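PDB 3DR5: putative O-Methyltransferase from Corynebacterium glutamicum, which probably transfers methyl groups from S-adenosyl-L-methionine to hydroxyl groups of a substrate that has not been identified. Local coordinates for residues 157-162 with 208-213. Residues are numbered along the deposited sequence; the frame is centred on the assembly and turned at random.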
loop_
_atom_site.group_PDB
_atom_site.type_symbol
_atom_site.label_atom_id
_atom_site.label_comp_id
_atom_site.label_asym_id
_atom_site.label_seq_id
_atom_site.Cartn_x
_atom_site.Cartn_y
_atom_site.Cartn_z
ATOM N N GLY A 157 4.547 -11.487 2.062
ATOM C CA GLY A 157 4.639 -11.188 0.633
ATOM C C GLY A 157 3.317 -10.772 0.031
ATOM O O GLY A 157 2.257 -11.215 0.467
ATOM N N ALA A 158 3.384 -9.942 -1.004
ATOM C CA ALA A 158 2.180 -9.439 -1.642
ATOM C C ALA A 158 2.028 -9.741 -3.112
ATOM O O ALA A 158 2.978 -9.603 -3.883
ATOM C CB ALA A 158 2.068 -7.932 -1.437
ATOM N N LEU A 159 0.815 -10.134 -3.488
ATOM C CA LEU A 159 0.468 -10.363 -4.878
ATOM C C LEU A 159 -0.386 -9.131 -5.235
ATOM O O LEU A 159 -1.397 -8.846 -4.578
ATOM C CB LEU A 159 -0.378 -11.638 -5.039
ATOM C CG LEU A 159 -1.004 -11.875 -6.420
ATOM C CD1 LEU A 159 0.082 -12.024 -7.486
ATOM C CD2 LEU A 159 -1.857 -13.137 -6.346
ATOM N N VAL A 160 0.029 -8.393 -6.261
ATOM C CA VAL A 160 -0.686 -7.199 -6.709
ATOM C C VAL A 160 -1.314 -7.432 -8.083
ATOM O O VAL A 160 -0.605 -7.655 -9.071
ATOM C CB VAL A 160 0.260 -5.981 -6.766
ATOM C CG1 VAL A 160 -0.517 -4.742 -7.167
ATOM C CG2 VAL A 160 0.908 -5.771 -5.398
ATOM N N LEU A 161 -2.646 -7.379 -8.141
ATOM C CA LEU A 161 -3.386 -7.618 -9.384
ATOM C C LEU A 161 -4.024 -6.352 -9.946
ATOM O O LEU A 161 -5.028 -5.861 -9.429
ATOM C CB LEU A 161 -4.462 -8.685 -9.148
ATOM C CG LEU A 161 -3.938 -9.994 -8.528
ATOM C CD1 LEU A 161 -5.109 -10.901 -8.133
ATOM C CD2 LEU A 161 -3.014 -10.699 -9.512
ATOM N N ALA A 162 -3.435 -5.834 -11.017
ATOM C CA ALA A 162 -3.930 -4.619 -11.665
ATOM C C ALA A 162 -5.285 -4.784 -12.351
ATOM O O ALA A 162 -5.587 -5.848 -12.897
ATOM C CB ALA A 162 -2.910 -4.126 -12.681
ATOM N N THR A 208 -6.259 -5.241 -6.650
ATOM C CA THR A 208 -6.420 -6.218 -5.588
ATOM C C THR A 208 -5.031 -6.673 -5.165
ATOM O O THR A 208 -4.261 -7.207 -5.977
ATOM C CB THR A 208 -7.215 -7.471 -6.017
ATOM O OG1 THR A 208 -8.519 -7.088 -6.466
ATOM C CG2 THR A 208 -7.373 -8.421 -4.829
ATOM N N VAL A 209 -4.681 -6.419 -3.912
ATOM C CA VAL A 209 -3.403 -6.889 -3.424
ATOM C C VAL A 209 -3.708 -7.875 -2.298
ATOM O O VAL A 209 -4.478 -7.601 -1.375
ATOM C CB VAL A 209 -2.436 -5.710 -2.988
ATOM C CG1 VAL A 209 -3.183 -4.417 -2.918
ATOM C CG2 VAL A 209 -1.717 -6.052 -1.702
ATOM N N VAL A 210 -3.131 -9.058 -2.406
ATOM C CA VAL A 210 -3.349 -10.065 -1.409
ATOM C C VAL A 210 -1.990 -10.485 -0.878
ATOM O O VAL A 210 -1.122 -10.993 -1.606
ATOM C CB VAL A 210 -4.249 -11.243 -1.992
ATOM C CG1 VAL A 210 -4.288 -11.164 -3.501
ATOM C CG2 VAL A 210 -3.801 -12.581 -1.493
ATOM N N THR A 211 -1.795 -10.244 0.411
ATOM C CA THR A 211 -0.535 -10.589 1.006
ATOM C C THR A 211 -0.682 -11.813 1.898
ATOM O O THR A 211 -1.727 -12.029 2.521
ATOM C CB THR A 211 0.106 -9.342 1.724
ATOM O OG1 THR A 211 0.265 -9.578 3.125
ATOM C CG2 THR A 211 -0.717 -8.103 1.477
ATOM N N LYS A 212 0.366 -12.632 1.924
ATOM C CA LYS A 212 0.361 -13.859 2.698
ATOM C C LYS A 212 0.596 -13.528 4.157
ATOM O O LYS A 212 1.638 -13.012 4.551
ATOM C CB LYS A 212 1.431 -14.827 2.160
ATOM C CG LYS A 212 1.394 -16.204 2.786
ATOM C CD LYS A 212 2.390 -17.167 2.138
ATOM C CE LYS A 212 1.922 -17.631 0.762
ATOM N NZ LYS A 212 2.823 -18.677 0.194
ATOM N N ALA A 213 -0.406 -13.831 4.966
ATOM C CA ALA A 213 -0.349 -13.555 6.391
ATOM C C ALA A 213 0.779 -14.268 7.117
ATOM O O ALA A 213 1.194 -15.354 6.719
ATOM C CB ALA A 213 -1.697 -13.913 7.038
#
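Strand 157-161 runs antiparallel to strand 208-212, their directions 163° apart, in the seven-stranded Rossmann-like sheet of class I methyltransferases. With strand order 3-2-1-4-5-7-6, this is the step where the run of five parallel strands meets the one reversed strand, 207-212, that sets the methyltransferase sheet apart from the classic dinucleotide-binding fold. Leu159 and Val210 form a hydrogen-bonded pair, Leu159 N giving to Val210 O and Val210 N to Leu159 O, both at 2.8 Å; Val210 N meets its acceptor in the carbonyl plane, whereas Leu159 N sits well above the plane of the Val210 carbonyl. Leu161 and Thr208 repeat the pattern less evenly: 2.7 Å from Leu161 N to Thr208 O, 3.1 Å from Thr208 N to Leu161 O. Toward the other end, Lys212 N donates to Gly157 O, which also takes a CA-H...O contact from Thr211. Strand 130-135 flanks 157-161 and strand 196-201 flanks 207-212, so this ladder is interior to the sheet.

Ala158, Val160, Val209 and Thr211 share one face. Val160 and Val209 stand side by side; chi1 of -177° puts Val160 CG1 anti to the backbone N and turns CG2 to within 4.1 Å of Val209 CB. The small Ala158 methyl meets the hydrocarbon side of Thr211, CB to CG2 4.0 Å, and Val209 and Thr211 also pack on Thr47 of the second subunit. On the other face, with Thr208, Leu159, Leu161 and Val210 pack against helix 142-152. Here the CB of Leu159 comes within 4.2 Å of Val210 CG1. The Lys212 chain leaves this ladder, bending at chi3 (-74°), and its ammonium is held by the carbonyls of Trp150 and Leu153, with a cation-pi contact to Trp150. On the helix-covered face, Leu161 CB lies 3.5 Å from Thr208 O, the acceptor of its own N-H.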